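Local structure of UDP-L-Rhamnose Synthase (Acanthamoeba polyphaga mimivirus, 7JID) at residues 18-21 with 22-26; 263-266 with 267-270. The protein binds NADP and a UDP-rhamnose and, as a UDP-L-rhamnose synthase, probably uses the reduced cofactor to make the rhamnosyl nucleotide. All coordinates share one frame; numbering follows the deposited sequence.

Contact 1 (18-21 with 22-26); sequences MVSK and ILEQQ
Val-19 and Leu-23, one helical turn apart, run alongside each other in the same direction, and their methyls meet at 4.0 Å between Val-19 CG1 and Leu-23 CD1. This is the apolar part of the contact. Val-19 CG1 stands anti to the backbone N (chi1 174°), which carries it alongside the leucine.

The polar part is the i to i+4 ladder of an alpha-helix. Its shortest rung runs from Leu-23 N to Val-19 O, 2.9 Å; Ile-22 N to Met-18 O is longer at 3.2 Å. Glu-24 N reaches Ser-20 O at 3.0 Å, and Gln-25 N closes on Lys-21 O. A weak second bond joins Glu-24 N to Lys-21 O.

Aliphatic carbon also packs against these carbonyls: Ile-22 CD1 sits 3.5 Å from Met-18 O, and Glu-24 CG lies at the same distance from Ser-20 O.

Helix 14-25 is the crossover of a Rossmann-type beta-alpha-beta unit. Leu-23 reaches Trp-6 and Ile-8 on strand 5-9 and Val-30 on strand 29-32, while Val-19 packs on Met-202, and Ile-22 on Ile-199 and Ile-203, of helix 195-207.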
ATOM      1  N   MET A  18      -0.822  11.871  24.389  1.00 17.89           N
ATOM      2  CA  MET A  18      -0.346  13.248  24.682  0.50 18.56           C
ATOM      3  C   MET A  18      -1.328  14.262  24.121  1.00 17.61           C
ATOM      4  O   MET A  18      -1.662  15.232  24.823  1.00 16.58           O
ATOM      5  CB  MET A  18       1.022  13.515  24.058  0.50 20.35           C
ATOM      6  CG  MET A  18       2.126  13.343  25.045  0.50 23.08           C
ATOM      7  SD  MET A  18       3.620  13.990  24.309  0.50 28.50           S
ATOM      8  CE  MET A  18       3.853  12.759  23.028  0.50 22.40           C
ATOM      9  N   VAL A  19      -1.752  14.047  22.884  1.00 15.57           N
ATOM     10  CA  VAL A  19      -2.709  14.961  22.225  1.00 16.03           C
ATOM     11  C   VAL A  19      -4.027  14.915  23.005  1.00 17.64           C
ATOM     12  O   VAL A  19      -4.605  15.972  23.229  1.00 18.48           O
ATOM     13  CB  VAL A  19      -2.909  14.596  20.753  1.00 15.55           C
ATOM     14  CG1 VAL A  19      -3.998  15.419  20.092  1.00 15.49           C
ATOM     15  CG2 VAL A  19      -1.618  14.749  19.974  1.00 15.63           C
ATOM     16  N   SER A  20      -4.525  13.712  23.283  1.00 17.61           N
ATOM     17  CA  SER A  20      -5.779  13.491  24.051  0.50 19.70           C
ATOM     18  C   SER A  20      -5.756  14.367  25.311  1.00 19.23           C
ATOM     19  O   SER A  20      -6.741  15.143  25.521  1.00 19.20           O
ATOM     20  CB  SER A  20      -5.942  12.027  24.387  0.50 20.48           C
ATOM     21  OG  SER A  20      -7.176  11.792  25.043  0.50 23.18           O
ATOM     22  N   LYS A  21      -4.679  14.260  26.093  1.00 22.01           N
ATOM     23  CA  LYS A  21      -4.499  14.997  27.379  1.00 24.24           C
ATOM     24  C   LYS A  21      -4.620  16.501  27.159  1.00 25.66           C
ATOM     25  O   LYS A  21      -5.303  17.163  27.973  1.00 25.34           O
ATOM     26  CB  LYS A  21      -3.147  14.697  28.021  1.00 28.17           C
ATOM     27  CG  LYS A  21      -3.230  13.768  29.217  1.00 35.48           C
ATOM     28  CD  LYS A  21      -2.222  12.642  29.186  1.00 39.58           C
ATOM     29  CE  LYS A  21      -2.644  11.455  30.029  1.00 39.49           C
ATOM     30  NZ  LYS A  21      -2.131  10.188  29.463  1.00 40.40           N
ATOM     31  N   ILE A  22      -3.971  17.029  26.118  1.00 22.54           N
ATOM     32  CA  ILE A  22      -3.999  18.479  25.802  1.00 22.24           C
ATOM     33  C   ILE A  22      -5.405  18.886  25.355  1.00 23.16           C
ATOM     34  O   ILE A  22      -5.831  19.964  25.741  1.00 23.45           O
ATOM     35  CB  ILE A  22      -2.927  18.845  24.763  1.00 24.06           C
ATOM     36  CG1 ILE A  22      -1.540  18.662  25.382  1.00 27.19           C
ATOM     37  CG2 ILE A  22      -3.151  20.255  24.225  1.00 25.43           C
ATOM     38  CD1 ILE A  22      -0.423  18.500  24.387  1.00 26.73           C
ATOM     39  N   LEU A  23      -6.102  18.082  24.541  1.00 19.66           N
ATOM     40  CA  LEU A  23      -7.470  18.421  24.074  1.00 18.67           C
ATOM     41  C   LEU A  23      -8.386  18.554  25.299  1.00 23.05           C
ATOM     42  O   LEU A  23      -9.250  19.472  25.304  1.00 22.13           O
ATOM     43  CB  LEU A  23      -7.953  17.337  23.102  1.00 18.59           C
ATOM     44  CG  LEU A  23      -7.479  17.487  21.645  1.00 17.73           C
ATOM     45  CD1 LEU A  23      -7.875  16.256  20.841  1.00 18.19           C
ATOM     46  CD2 LEU A  23      -8.019  18.722  20.960  1.00 18.14           C
ATOM     47  N   GLU A  24      -8.169  17.707  26.306  1.00 24.25           N
ATOM     48  CA  GLU A  24      -9.025  17.603  27.513  1.00 27.62           C
ATOM     49  C   GLU A  24      -8.733  18.786  28.443  1.00 31.51           C
ATOM     50  O   GLU A  24      -9.706  19.374  28.953  1.00 28.03           O
ATOM     51  CB  GLU A  24      -8.843  16.236  28.163  1.00 30.23           C
ATOM     52  CG  GLU A  24      -9.651  15.180  27.434  1.00 34.43           C
ATOM     53  CD  GLU A  24      -9.776  13.847  28.135  1.00 37.85           C
ATOM     54  OE1 GLU A  24      -8.801  13.443  28.801  1.00 40.14           O
ATOM     55  OE2 GLU A  24     -10.838  13.210  27.990  1.00 40.84           O
ATOM     56  N   GLN A  25      -7.461  19.177  28.581  1.00 31.50           N
ATOM     57  CA  GLN A  25      -7.064  20.383  29.363  1.00 33.50           C
ATOM     58  C   GLN A  25      -7.648  21.645  28.698  1.00 33.42           C
ATOM     59  O   GLN A  25      -7.985  22.596  29.423  1.00 31.58           O
ATOM     60  CB  GLN A  25      -5.539  20.420  29.545  1.00 37.19           C
ATOM     61  CG  GLN A  25      -4.822  21.514  28.764  1.00 44.76           C
ATOM     62  CD  GLN A  25      -3.315  21.417  28.857  1.00 49.85           C
ATOM     63  OE1 GLN A  25      -2.758  20.486  29.442  1.00 51.66           O
ATOM     64  NE2 GLN A  25      -2.634  22.394  28.281  1.00 47.25           N
ATOM     65  N   GLN A  26      -7.792  21.656  27.371  1.00 28.92           N
ATOM     66  CA  GLN A  26      -8.362  22.785  26.597  1.00 29.32           C
ATOM     67  C   GLN A  26      -9.899  22.802  26.684  1.00 29.70           C
ATOM     68  O   GLN A  26     -10.501  23.686  26.055  1.00 30.34           O
ATOM     69  CB  GLN A  26      -7.920  22.713  25.134  1.00 27.68           C
ATOM     70  CG  GLN A  26      -6.444  23.003  24.923  1.00 27.52           C
ATOM     71  CD  GLN A  26      -6.123  23.205  23.462  1.00 25.21           C
ATOM     72  OE1 GLN A  26      -6.986  23.094  22.605  1.00 25.55           O
ATOM     73  NE2 GLN A  26      -4.861  23.427  23.157  1.00 24.22           N
TER

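Contact 2 (263-266 with 267-270); sequences NTDK and LQSL
Thr-264 and Gln-268 hold each other twice, once by backbone and once by side chain. Gln-268 N donates to Thr-264 O at 2.9 Å in a nearly straight bond, and Thr-264 OG1 gives its proton to Gln-268 OE1, also 2.9 Å. The hydroxyl comes in tilted 22° from the amide carbonyl plane. With CG anti to the carbonyl carbon (chi1 -72°), the Gln-268 side chain turns back toward the start of the helix; CG lies 3.3 Å from Thr-264 O, and the extended chain brings OE1 to the hydroxyl. Thr-264 is the N-cap residue but makes no capping bond with its side chain; just before it, Asn-263 OD1 accepts from Asp-265 N in an Asx turn.

Leu-267 is the buried part, packed on Phe-216 and on Met-198 and Met-205 of helix 195-207. The partly exposed Lys-266, stretched out along its whole length, bonds through NZ to Thr-213 O and makes a cation-pi contact with Phe-214.

Asp-265 is looser and exposed, its OD1 4.0 Å from Gln-268 OE1 with the two planar groups turned 69° apart. Ser-269, exposed too, bonds from N to Asp-265 O; its OG bonds to Lys-266 O at 2.5 Å, unusually short, and the exact length is doubtful.

The threonine bond favours the amide orientation with OE1 toward Thr-264, and the hydroxyl of the buried Thr-264 has its proton used within the first turn of the helix.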
ATOM      1  N   ASN A 263      11.672  21.503   4.013  1.00 10.07           N
ATOM      2  CA  ASN A 263      11.331  22.930   3.864  1.00 10.44           C
ATOM      3  C   ASN A 263      10.054  23.211   4.657  1.00 10.29           C
ATOM      4  O   ASN A 263       9.035  22.559   4.339  1.00 10.19           O
ATOM      5  CB  ASN A 263      11.189  23.265   2.391  1.00 11.82           C
ATOM      6  CG  ASN A 263      10.927  24.724   2.137  1.00 13.29           C
ATOM      7  OD1 ASN A 263      10.162  25.357   2.840  1.00 12.51           O
ATOM      8  ND2 ASN A 263      11.422  25.225   1.009  1.00 16.51           N
ATOM      9  N   THR A 264      10.137  24.082   5.653  1.00  9.95           N
ATOM     10  CA  THR A 264       8.945  24.369   6.483  1.00 10.06           C
ATOM     11  C   THR A 264       8.384  25.758   6.194  1.00 10.44           C
ATOM     12  O   THR A 264       7.710  26.251   7.046  1.00 10.23           O
ATOM     13  CB  THR A 264       9.247  24.151   7.954  1.00 10.62           C
ATOM     14  OG1 THR A 264      10.330  24.984   8.344  1.00 10.47           O
ATOM     15  CG2 THR A 264       9.509  22.697   8.264  1.00 11.12           C
ATOM     16  N   ASP A 265       8.644  26.343   5.040  1.00 10.88           N
ATOM     17  CA  ASP A 265       8.083  27.676   4.716  1.00 11.35           C
ATOM     18  C   ASP A 265       6.562  27.647   4.813  1.00 11.33           C
ATOM     19  O   ASP A 265       5.954  28.645   5.264  1.00 11.88           O
ATOM     20  CB  ASP A 265       8.596  28.149   3.364  1.00 12.78           C
ATOM     21  CG  ASP A 265      10.093  28.436   3.318  1.00 14.56           C
ATOM     22  OD1 ASP A 265      10.745  28.443   4.392  1.00 15.82           O
ATOM     23  OD2 ASP A 265      10.576  28.679   2.213  1.00 18.32           O
ATOM     24  N   LYS A 266       5.943  26.561   4.382  1.00  9.84           N
ATOM     25  CA  LYS A 266       4.469  26.519   4.374  1.00 11.00           C
ATOM     26  C   LYS A 266       3.952  26.651   5.810  1.00 11.54           C
ATOM     27  O   LYS A 266       3.053  27.457   6.037  1.00 14.45           O
ATOM     28  CB  LYS A 266       3.943  25.257   3.699  1.00 10.35           C
ATOM     29  CG  LYS A 266       2.428  25.257   3.527  1.00 10.81           C
ATOM     30  CD  LYS A 266       1.949  23.978   2.923  1.00 11.41           C
ATOM     31  CE  LYS A 266       0.457  23.972   2.673  1.00 11.46           C
ATOM     32  NZ  LYS A 266      -0.017  22.723   2.047  1.00 12.08           N
ATOM     33  N   LEU A 267       4.461  25.852   6.756  1.00 11.97           N
ATOM     34  CA  LEU A 267       4.027  25.916   8.164  1.00 13.45           C
ATOM     35  C   LEU A 267       4.392  27.305   8.703  1.00 12.83           C
ATOM     36  O   LEU A 267       3.602  27.848   9.485  1.00 12.32           O
ATOM     37  CB  LEU A 267       4.715  24.831   8.988  1.00 14.68           C
ATOM     38  CG  LEU A 267       4.234  24.745  10.436  1.00 17.43           C
ATOM     39  CD1 LEU A 267       2.758  24.382  10.514  1.00 19.58           C
ATOM     40  CD2 LEU A 267       5.100  23.783  11.201  1.00 19.38           C
ATOM     41  N   GLN A 268       5.600  27.803   8.400  1.00 11.81           N
ATOM     42  CA  GLN A 268       6.074  29.102   8.965  1.00 12.05           C
ATOM     43  C   GLN A 268       5.161  30.254   8.523  1.00 15.18           C
ATOM     44  O   GLN A 268       5.102  31.238   9.287  1.00 15.85           O
ATOM     45  CB  GLN A 268       7.536  29.329   8.606  1.00 12.72           C
ATOM     46  CG  GLN A 268       8.471  28.406   9.379  1.00 12.76           C
ATOM     47  CD  GLN A 268       9.916  28.668   9.018  1.00 13.74           C
ATOM     48  OE1 GLN A 268      10.617  27.855   8.387  1.00 14.89           O
ATOM     49  NE2 GLN A 268      10.372  29.841   9.425  1.00 12.95           N
ATOM     50  N   SER A 269       4.514  30.140   7.357  1.00 15.43           N
ATOM     51  CA  SER A 269       3.577  31.166   6.818  1.00 18.13           C
ATOM     52  C   SER A 269       2.381  31.290   7.753  1.00 19.35           C
ATOM     53  O   SER A 269       1.796  32.387   7.805  1.00 24.28           O
ATOM     54  CB  SER A 269       3.140  30.882   5.422  1.00 18.52           C
ATOM     55  OG  SER A 269       2.274  29.734   5.354  1.00 24.06           O
ATOM     56  N   LEU A 270       2.045  30.228   8.483  1.00 15.84           N
ATOM     57  CA  LEU A 270       0.856  30.207   9.376  1.00 14.21           C
ATOM     58  C   LEU A 270       1.276  30.340  10.832  1.00 16.13           C
ATOM     59  O   LEU A 270       0.478  30.859  11.641  1.00 15.45           O
ATOM     60  CB  LEU A 270       0.069  28.912   9.128  1.00 14.69           C
ATOM     61  CG  LEU A 270      -0.493  28.714   7.733  1.00 15.24           C
ATOM     62  CD1 LEU A 270      -1.353  27.433   7.694  1.00 15.69           C
ATOM     63  CD2 LEU A 270      -1.297  29.928   7.256  1.00 16.94           C
TER

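Overall arrangement
From the N terminus, contact 1 (18-26) comes first, on the helix that leads from strand 5-9 to strand 29-32 at one edge of the six-stranded parallel sheet. The chain then completes the sheet with strand 212-215 at the opposite edge before reaching contact 2 (263-270) on helix 265-270. Each contact closes just one or two helical turns; they follow in series, neither nesting nor crossing. The centres of contact 1 and contact 2 are about 24 Å apart. The nearest atoms of contact 1 and contact 2 are about 14 Å apart, with no touch. Both lean on helix 195-207: contact 1 ties it to strands 5-9 and 29-32, contact 2 to strand 212-215.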